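Local coordinates for beta-n-acetylhexosaminidase (Streptococcus pneumoniae, PDB 2YL5), which probably hydrolyses terminal, non-reducing beta-linked N-acetylhexosamine residues from glycans, as a glycoside hydrolase of family 20, at residues Pro136-Asp141 against Glu183-Ala188; Phe179-Tyr184 against Glu208-Leu213. All coordinates share one frame; numbering follows the deposited sequence.

Interaction 1 (Pro136-Asp141 against Glu183-Ala188); sequences PQAHFD and EYANDA. With EDO (1,2-ethanediol), chain L.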
ATOM      1  N   PRO A 136     -17.587   8.949 -17.609  1.00  7.19           N
ATOM      2  CA  PRO A 136     -16.505   9.335 -16.705  1.00  7.21           C
ATOM      3  C   PRO A 136     -15.131   8.864 -17.187  1.00  7.25           C
ATOM      4  O   PRO A 136     -14.108   9.338 -16.689  1.00  7.25           O
ATOM      5  CB  PRO A 136     -16.876   8.629 -15.400  1.00  7.20           C
ATOM      6  CG  PRO A 136     -17.629   7.426 -15.831  1.00  7.19           C
ATOM      7  CD  PRO A 136     -18.373   7.819 -17.073  1.00  7.17           C
ATOM      8  N   GLN A 137     -15.121   7.951 -18.155  1.00  7.30           N
ATOM      9  CA  GLN A 137     -13.896   7.299 -18.613  1.00  7.37           C
ATOM     10  C   GLN A 137     -13.080   8.160 -19.571  1.00  7.45           C
ATOM     11  O   GLN A 137     -13.634   8.932 -20.358  1.00  7.46           O
ATOM     12  CB  GLN A 137     -14.213   5.958 -19.286  1.00  7.35           C
ATOM     13  CG  GLN A 137     -15.104   5.018 -18.477  1.00  7.30           C
ATOM     14  CD  GLN A 137     -16.580   5.145 -18.825  1.00  7.27           C
ATOM     15  OE1 GLN A 137     -16.993   6.069 -19.531  1.00  7.23           O
ATOM     16  NE2 GLN A 137     -17.382   4.211 -18.329  1.00  7.23           N
ATOM     17  N   ALA A 138     -11.759   8.012 -19.493  1.00  7.54           N
ATOM     18  CA  ALA A 138     -10.840   8.618 -20.450  1.00  7.64           C
ATOM     19  C   ALA A 138     -10.973   7.924 -21.801  1.00  7.71           C
ATOM     20  O   ALA A 138     -11.294   6.735 -21.869  1.00  7.71           O
ATOM     21  CB  ALA A 138      -9.409   8.531 -19.942  1.00  7.61           C
ATOM     22  N   HIS A 139     -10.728   8.671 -22.874  1.00  7.82           N
ATOM     23  CA  HIS A 139     -10.953   8.174 -24.227  1.00  7.94           C
ATOM     24  C   HIS A 139      -9.802   8.553 -25.161  1.00  7.98           C
ATOM     25  O   HIS A 139      -9.615   9.728 -25.487  1.00  8.00           O
ATOM     26  CB  HIS A 139     -12.303   8.695 -24.746  1.00  7.95           C
ATOM     27  CG  HIS A 139     -12.678   8.197 -26.108  1.00  8.04           C
ATOM     28  ND1 HIS A 139     -13.602   8.842 -26.900  1.00  8.13           N
ATOM     29  CD2 HIS A 139     -12.254   7.124 -26.819  1.00  8.13           C
ATOM     30  CE1 HIS A 139     -13.736   8.187 -28.039  1.00  8.13           C
ATOM     31  NE2 HIS A 139     -12.928   7.141 -28.015  1.00  8.13           N
ATOM     32  N   PHE A 140      -9.032   7.547 -25.577  1.00  8.04           N
ATOM     33  CA  PHE A 140      -7.903   7.750 -26.491  1.00  8.09           C
ATOM     34  C   PHE A 140      -8.005   6.872 -27.748  1.00  8.12           C
ATOM     35  O   PHE A 140      -8.749   7.210 -28.669  1.00  8.15           O
ATOM     36  CB  PHE A 140      -6.565   7.564 -25.763  1.00  8.09           C
ATOM     37  CG  PHE A 140      -6.280   8.628 -24.738  1.00  8.08           C
ATOM     38  CD1 PHE A 140      -5.995   9.935 -25.131  1.00  8.07           C
ATOM     39  CD2 PHE A 140      -6.290   8.325 -23.381  1.00  8.05           C
ATOM     40  CE1 PHE A 140      -5.731  10.923 -24.186  1.00  8.04           C
ATOM     41  CE2 PHE A 140      -6.024   9.306 -22.429  1.00  8.07           C
ATOM     42  CZ  PHE A 140      -5.744  10.607 -22.833  1.00  8.03           C
ATOM     43  N   ASP A 141      -7.261   5.763 -27.788  1.00  8.13           N
ATOM     44  CA  ASP A 141      -7.370   4.791 -28.887  1.00  8.13           C
ATOM     45  C   ASP A 141      -8.720   4.085 -28.829  1.00  8.09           C
ATOM     46  O   ASP A 141      -9.244   3.630 -29.848  1.00  8.11           O
ATOM     47  CB  ASP A 141      -6.246   3.749 -28.826  1.00  8.16           C
ATOM     48  CG  ASP A 141      -4.864   4.353 -29.027  1.00  8.23           C
ATOM     49  OD1 ASP A 141      -4.755   5.455 -29.607  1.00  8.29           O
ATOM     50  OD2 ASP A 141      -3.877   3.713 -28.607  1.00  8.30           O
ATOM     51  N   GLU A 183      -1.051   5.160 -13.104  1.00  8.23           N
ATOM     52  CA  GLU A 183      -1.312   5.015 -14.541  1.00  8.46           C
ATOM     53  C   GLU A 183      -2.296   6.041 -15.091  1.00  8.58           C
ATOM     54  O   GLU A 183      -3.012   6.703 -14.334  1.00  8.61           O
ATOM     55  CB  GLU A 183      -1.822   3.607 -14.862  1.00  8.47           C
ATOM     56  CG  GLU A 183      -0.792   2.676 -15.489  1.00  8.56           C
ATOM     57  CD  GLU A 183      -0.021   1.846 -14.474  1.00  8.62           C
ATOM     58  OE1 GLU A 183      -0.312   1.934 -13.262  0.10  8.62           O
ATOM     59  OE2 GLU A 183       0.886   1.098 -14.893  0.50  8.64           O
ATOM     60  N   TYR A 184      -2.316   6.168 -16.417  1.00  8.71           N
ATOM     61  CA  TYR A 184      -3.373   6.903 -17.100  1.00  8.85           C
ATOM     62  C   TYR A 184      -3.803   6.229 -18.403  1.00  8.91           C
ATOM     63  O   TYR A 184      -3.230   6.477 -19.466  1.00  8.95           O
ATOM     64  CB  TYR A 184      -2.994   8.368 -17.343  1.00  8.85           C
ATOM     65  CG  TYR A 184      -4.211   9.230 -17.574  1.00  8.94           C
ATOM     66  CD1 TYR A 184      -4.897   9.795 -16.500  1.00  9.00           C
ATOM     67  CD2 TYR A 184      -4.702   9.455 -18.862  1.00  9.00           C
ATOM     68  CE1 TYR A 184      -6.030  10.572 -16.700  1.00  9.07           C
ATOM     69  CE2 TYR A 184      -5.834  10.233 -19.071  1.00  9.08           C
ATOM     70  CZ  TYR A 184      -6.492  10.789 -17.988  1.00  9.11           C
ATOM     71  OH  TYR A 184      -7.612  11.560 -18.196  1.00  9.21           O
ATOM     72  N   ALA A 185      -4.822   5.378 -18.296  1.00  8.97           N
ATOM     73  CA  ALA A 185      -5.448   4.699 -19.439  1.00  9.03           C
ATOM     74  C   ALA A 185      -4.476   3.896 -20.303  1.00  9.06           C
ATOM     75  O   ALA A 185      -4.451   4.043 -21.527  1.00  9.07           O
ATOM     76  CB  ALA A 185      -6.257   5.696 -20.289  1.00  9.03           C
ATOM     77  N   ASN A 186      -3.685   3.040 -19.658  1.00  9.10           N
ATOM     78  CA  ASN A 186      -2.775   2.136 -20.366  1.00  9.14           C
ATOM     79  C   ASN A 186      -3.512   1.119 -21.238  1.00  9.14           C
ATOM     80  O   ASN A 186      -2.957   0.616 -22.217  1.00  9.16           O
ATOM     81  CB  ASN A 186      -1.838   1.420 -19.386  1.00  9.15           C
ATOM     82  CG  ASN A 186      -0.582   2.224 -19.068  1.00  9.21           C
ATOM     83  OD1 ASN A 186       0.355   1.703 -18.463  1.00  9.33           O
ATOM     84  ND2 ASN A 186      -0.555   3.488 -19.477  1.00  9.21           N
ATOM     85  N   ASP A 187      -4.760   0.829 -20.877  1.00  9.14           N
ATOM     86  CA  ASP A 187      -5.619  -0.063 -21.657  1.00  9.13           C
ATOM     87  C   ASP A 187      -6.118   0.600 -22.942  1.00  9.13           C
ATOM     88  O   ASP A 187      -6.491  -0.086 -23.895  1.00  9.14           O
ATOM     89  CB  ASP A 187      -6.806  -0.551 -20.813  1.00  9.13           C
ATOM     90  CG  ASP A 187      -7.769   0.570 -20.435  1.00  9.11           C
ATOM     91  OD1 ASP A 187      -7.310   1.699 -20.150  1.00  9.11           O
ATOM     92  OD2 ASP A 187      -8.992   0.316 -20.415  1.00  9.07           O
ATOM     93  N   ALA A 188      -6.117   1.931 -22.958  1.00  9.10           N
ATOM     94  CA  ALA A 188      -6.640   2.701 -24.083  1.00  9.09           C
ATOM     95  C   ALA A 188      -5.544   3.413 -24.881  1.00  9.07           C
ATOM     96  O   ALA A 188      -5.839   4.231 -25.754  1.00  9.07           O
ATOM     97  CB  ALA A 188      -7.678   3.703 -23.589  1.00  9.09           C
TER
HETATM   98  C1  EDO L2049      -4.668   2.291 -16.342  1.00  7.85           C
HETATM   99  O1  EDO L2049      -4.939   2.160 -14.941  1.00  7.73           O
HETATM  100  C2  EDO L2049      -4.511   0.910 -16.962  1.00  7.85           C
HETATM  101  O2  EDO L2049      -5.329   0.822 -18.132  0.50  7.79           O
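Phe140 and Tyr184 meet edge against edge: Phe140 CE2 lies 3.5 Å from Tyr184 CE2, each atom near the plane of the other ring, and the two side chains cross at about a right angle. With CG anti to the backbone N (chi1 -159°), the ring of Tyr184 extends toward 136-141. The rest of the apolar patch is built from alanines, whose single methyls suit two backbones running close together. Ala138 CB sits 4.3 Å from Ala185 CB and 3.9 Å from Tyr184 OH, while Ala185 CB lies at the edge of the Phe140 ring, 4.1 Å from Phe140 CD2. The Tyr184 hydroxyl, set beside the Ala138 methyl, is hydrogen-bonded to the backbone N of Leu150.

One backbone hydrogen bond joins the segments, from Asp141 N to Ala188 O at 2.9 Å. The carbonyl points almost straight at the donor (C=O...N 164°), although the N-H is bent to 147°. Asp141 OD1 is hydrogen-bonded to Tyr196 OH. Within 183-188 the chain folds back through Ala188 N to Ala185 O, 3.0 Å, and Asp187 N binds O2 of a 1,2-ethanediol at 2.8 Å, probably a crystallisation additive.

The contact lies toward the periphery of the TIM-barrel domain, where the loop between strand 176-180 and helix 193-199 meets strand 137-139. Ser144 of strand 143-144 touches Ala185 and Ala188, helix 122-130 packs on Pro136 and Gln137, and Tyr196 of helix 193-199 meets Phe140 edge-to-face.

Interaction 2 (Phe179-Tyr184 against Glu208-Leu213); sequences FGTDEY and EYANTL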
ATOM      1  N   PHE A 179      -2.646   7.588  -2.560  1.00  5.00           N
ATOM      2  CA  PHE A 179      -3.625   7.916  -3.600  1.00  5.25           C
ATOM      3  C   PHE A 179      -3.237   7.396  -4.994  1.00  5.46           C
ATOM      4  O   PHE A 179      -3.920   7.676  -5.983  1.00  5.47           O
ATOM      5  CB  PHE A 179      -3.975   9.416  -3.612  1.00  5.23           C
ATOM      6  CG  PHE A 179      -2.786  10.337  -3.685  1.00  5.19           C
ATOM      7  CD1 PHE A 179      -2.198  10.644  -4.908  1.00  5.18           C
ATOM      8  CD2 PHE A 179      -2.274  10.921  -2.530  1.00  5.17           C
ATOM      9  CE1 PHE A 179      -1.105  11.506  -4.978  1.00  5.16           C
ATOM     10  CE2 PHE A 179      -1.180  11.784  -2.590  1.00  5.18           C
ATOM     11  CZ  PHE A 179      -0.595  12.075  -3.817  1.00  5.18           C
ATOM     12  N   GLY A 180      -2.144   6.638  -5.053  1.00  5.73           N
ATOM     13  CA  GLY A 180      -1.754   5.903  -6.257  1.00  6.09           C
ATOM     14  C   GLY A 180      -1.177   6.729  -7.390  1.00  6.37           C
ATOM     15  O   GLY A 180       0.033   6.966  -7.437  1.00  6.36           O
ATOM     16  N   THR A 181      -2.052   7.153  -8.303  1.00  6.68           N
ATOM     17  CA  THR A 181      -1.693   7.890  -9.534  1.00  7.02           C
ATOM     18  C   THR A 181      -0.690   7.154 -10.437  1.00  7.25           C
ATOM     19  O   THR A 181       0.069   7.786 -11.178  1.00  7.31           O
ATOM     20  CB  THR A 181      -1.201   9.348  -9.254  1.00  7.00           C
ATOM     21  OG1 THR A 181      -0.019   9.325  -8.443  1.00  7.04           O
ATOM     22  CG2 THR A 181      -2.277  10.176  -8.567  1.00  7.01           C
ATOM     23  N   ASP A 182      -0.712   5.824 -10.392  1.00  7.52           N
ATOM     24  CA  ASP A 182       0.308   5.014 -11.066  1.00  7.80           C
ATOM     25  C   ASP A 182       0.124   4.823 -12.576  1.00  7.99           C
ATOM     26  O   ASP A 182       1.047   4.374 -13.250  0.50  8.01           O
ATOM     27  CB  ASP A 182       0.502   3.658 -10.362  1.00  7.80           C
ATOM     28  CG  ASP A 182      -0.789   2.865 -10.226  1.00  7.86           C
ATOM     29  OD1 ASP A 182      -1.860   3.471 -10.011  1.00  7.93           O
ATOM     30  OD2 ASP A 182      -0.726   1.621 -10.316  1.00  7.95           O
ATOM     31  N   GLU A 183      -1.051   5.160 -13.104  1.00  8.23           N
ATOM     32  CA  GLU A 183      -1.312   5.015 -14.541  1.00  8.46           C
ATOM     33  C   GLU A 183      -2.296   6.041 -15.091  1.00  8.58           C
ATOM     34  O   GLU A 183      -3.012   6.703 -14.334  1.00  8.61           O
ATOM     35  CB  GLU A 183      -1.822   3.607 -14.862  1.00  8.47           C
ATOM     36  CG  GLU A 183      -0.792   2.676 -15.489  1.00  8.56           C
ATOM     37  CD  GLU A 183      -0.021   1.846 -14.474  1.00  8.62           C
ATOM     38  OE1 GLU A 183      -0.312   1.934 -13.262  0.10  8.62           O
ATOM     39  OE2 GLU A 183       0.886   1.098 -14.893  0.50  8.64           O
ATOM     40  N   TYR A 184      -2.316   6.168 -16.417  1.00  8.71           N
ATOM     41  CA  TYR A 184      -3.373   6.903 -17.100  1.00  8.85           C
ATOM     42  C   TYR A 184      -3.803   6.229 -18.403  1.00  8.91           C
ATOM     43  O   TYR A 184      -3.230   6.477 -19.466  1.00  8.95           O
ATOM     44  CB  TYR A 184      -2.994   8.368 -17.343  1.00  8.85           C
ATOM     45  CG  TYR A 184      -4.211   9.230 -17.574  1.00  8.94           C
ATOM     46  CD1 TYR A 184      -4.897   9.795 -16.500  1.00  9.00           C
ATOM     47  CD2 TYR A 184      -4.702   9.455 -18.862  1.00  9.00           C
ATOM     48  CE1 TYR A 184      -6.030  10.572 -16.700  1.00  9.07           C
ATOM     49  CE2 TYR A 184      -5.834  10.233 -19.071  1.00  9.08           C
ATOM     50  CZ  TYR A 184      -6.492  10.789 -17.988  1.00  9.11           C
ATOM     51  OH  TYR A 184      -7.612  11.560 -18.196  1.00  9.21           O
ATOM     52  N   GLU A 208      -2.145  18.710 -11.604  1.00  3.55           N
ATOM     53  CA  GLU A 208      -3.126  19.469 -10.831  1.00  3.48           C
ATOM     54  C   GLU A 208      -3.999  18.546  -9.980  1.00  3.38           C
ATOM     55  O   GLU A 208      -4.331  18.877  -8.840  1.00  3.38           O
ATOM     56  CB  GLU A 208      -3.996  20.309 -11.772  1.00  3.50           C
ATOM     57  CG  GLU A 208      -4.792  21.414 -11.091  1.00  3.64           C
ATOM     58  CD  GLU A 208      -5.551  22.285 -12.079  1.00  3.81           C
ATOM     59  OE1 GLU A 208      -4.933  22.777 -13.048  0.75  3.89           O
ATOM     60  OE2 GLU A 208      -6.770  22.475 -11.887  0.75  3.85           O
ATOM     61  N   TYR A 209      -4.354  17.391 -10.539  1.00  3.27           N
ATOM     62  CA  TYR A 209      -5.148  16.384  -9.836  1.00  3.17           C
ATOM     63  C   TYR A 209      -4.353  15.694  -8.727  1.00  3.12           C
ATOM     64  O   TYR A 209      -4.881  15.452  -7.640  1.00  3.11           O
ATOM     65  CB  TYR A 209      -5.702  15.351 -10.825  1.00  3.15           C
ATOM     66  CG  TYR A 209      -6.568  14.284 -10.190  1.00  3.10           C
ATOM     67  CD1 TYR A 209      -7.823  14.597  -9.667  1.00  3.03           C
ATOM     68  CD2 TYR A 209      -6.134  12.961 -10.115  1.00  3.04           C
ATOM     69  CE1 TYR A 209      -8.622  13.622  -9.084  1.00  3.02           C
ATOM     70  CE2 TYR A 209      -6.929  11.977  -9.534  1.00  2.99           C
ATOM     71  CZ  TYR A 209      -8.169  12.315  -9.020  1.00  3.00           C
ATOM     72  OH  TYR A 209      -8.958  11.349  -8.443  1.00  2.96           O
ATOM     73  N   ALA A 210      -3.089  15.384  -9.011  1.00  3.06           N
ATOM     74  CA  ALA A 210      -2.195  14.751  -8.039  1.00  3.02           C
ATOM     75  C   ALA A 210      -1.828  15.704  -6.901  1.00  2.99           C
ATOM     76  O   ALA A 210      -1.715  15.285  -5.746  1.00  2.97           O
ATOM     77  CB  ALA A 210      -0.940  14.232  -8.728  1.00  3.02           C
ATOM     78  N   ASN A 211      -1.646  16.981  -7.237  1.00  2.97           N
ATOM     79  CA  ASN A 211      -1.359  18.023  -6.251  1.00  2.97           C
ATOM     80  C   ASN A 211      -2.545  18.289  -5.327  1.00  2.96           C
ATOM     81  O   ASN A 211      -2.362  18.595  -4.148  1.00  2.98           O
ATOM     82  CB  ASN A 211      -0.926  19.325  -6.938  1.00  2.95           C
ATOM     83  CG  ASN A 211       0.399  19.190  -7.674  1.00  2.96           C
ATOM     84  OD1 ASN A 211       1.148  18.234  -7.470  1.00  2.94           O
ATOM     85  ND2 ASN A 211       0.693  20.156  -8.537  1.00  2.99           N
ATOM     86  N   THR A 212      -3.754  18.170  -5.874  1.00  2.98           N
ATOM     87  CA  THR A 212      -4.986  18.309  -5.097  1.00  3.01           C
ATOM     88  C   THR A 212      -5.114  17.172  -4.082  1.00  3.02           C
ATOM     89  O   THR A 212      -5.397  17.416  -2.908  1.00  3.02           O
ATOM     90  CB  THR A 212      -6.238  18.364  -6.011  1.00  3.00           C
ATOM     91  OG1 THR A 212      -6.093  19.425  -6.962  1.00  3.05           O
ATOM     92  CG2 THR A 212      -7.506  18.601  -5.194  1.00  3.01           C
ATOM     93  N   LEU A 213      -4.888  15.939  -4.539  1.00  3.03           N
ATOM     94  CA  LEU A 213      -4.952  14.755  -3.677  1.00  3.05           C
ATOM     95  C   LEU A 213      -3.917  14.791  -2.554  1.00  3.06           C
ATOM     96  O   LEU A 213      -4.189  14.339  -1.440  1.00  3.06           O
ATOM     97  CB  LEU A 213      -4.790  13.469  -4.498  1.00  3.05           C
ATOM     98  CG  LEU A 213      -5.913  13.045  -5.451  1.00  3.09           C
ATOM     99  CD1 LEU A 213      -5.493  11.806  -6.224  1.00  3.12           C
ATOM    100  CD2 LEU A 213      -7.224  12.796  -4.713  1.00  3.15           C
TER
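Glu208 O is gripped twice from within its helix, by Thr212 N at 3.1 Å and by Thr212 OG1 at 2.6 Å, the threonine hydroxyl folding back on the preceding turn. This helix, 203-219, is an outer helix of the TIM-barrel catalytic domain and packs against strand 176-180 of the parallel barrel sheet.

The contact itself is apolar and buried. Leu213 lays its CB over one face of the Phe179 ring as a CH-pi contact, 3.9 Å from the centroid and 16° off the ring normal, and its CD1 reaches back to Phe179 CD1 at 3.7 Å. Phe179 takes the sterically costly position with CG between the backbone N and the carbonyl carbon (chi1 53°), which turns the flat ring toward the helix. A phenylalanine suits this layer because its flat face receives Leu213 CB while its CB, CG and CD1 meet Leu213 CD1, and on the sheet it also meets Pro224 and Ala226 of strand 223-227. Ala210, small enough to let the loop come near, touches Thr181.

Gly180 has a positive phi (74°), easiest for glycine, as the chain leaves the strand. Just beyond, Thr181 divides its work: OG1 bonds to Gly180 O at 2.6 Å, leaving its methyl to the apolar side. That methyl, CG2, lies in the plane of the Phe179 ring at its edge and stands 4.3 Å from both Ala210 CB and Leu213 CD1.

Overall arrangement
From the N terminus the chain first passes through 136-141, continues by helix 153-170 to strand 176-180, and returns through 183-188, where interaction 1 closes a loop of 41 intervening residues. Interaction 2 begins at the end of that strand: 179-184 overlaps the later segment of interaction 1 at Glu183 and Tyr184, and its own loop of 23 residues, holding helix 193-199, closes on helix 203-219. The two spans therefore cross in sequence rather than nest, with 185-188 lying inside the second. Their centres are 15 Å apart. Interaction 2 ties barrel strand 176-180 to the outer helix 203-219, whereas interaction 1 joins the loop leaving that strand to peripheral strand 137-139.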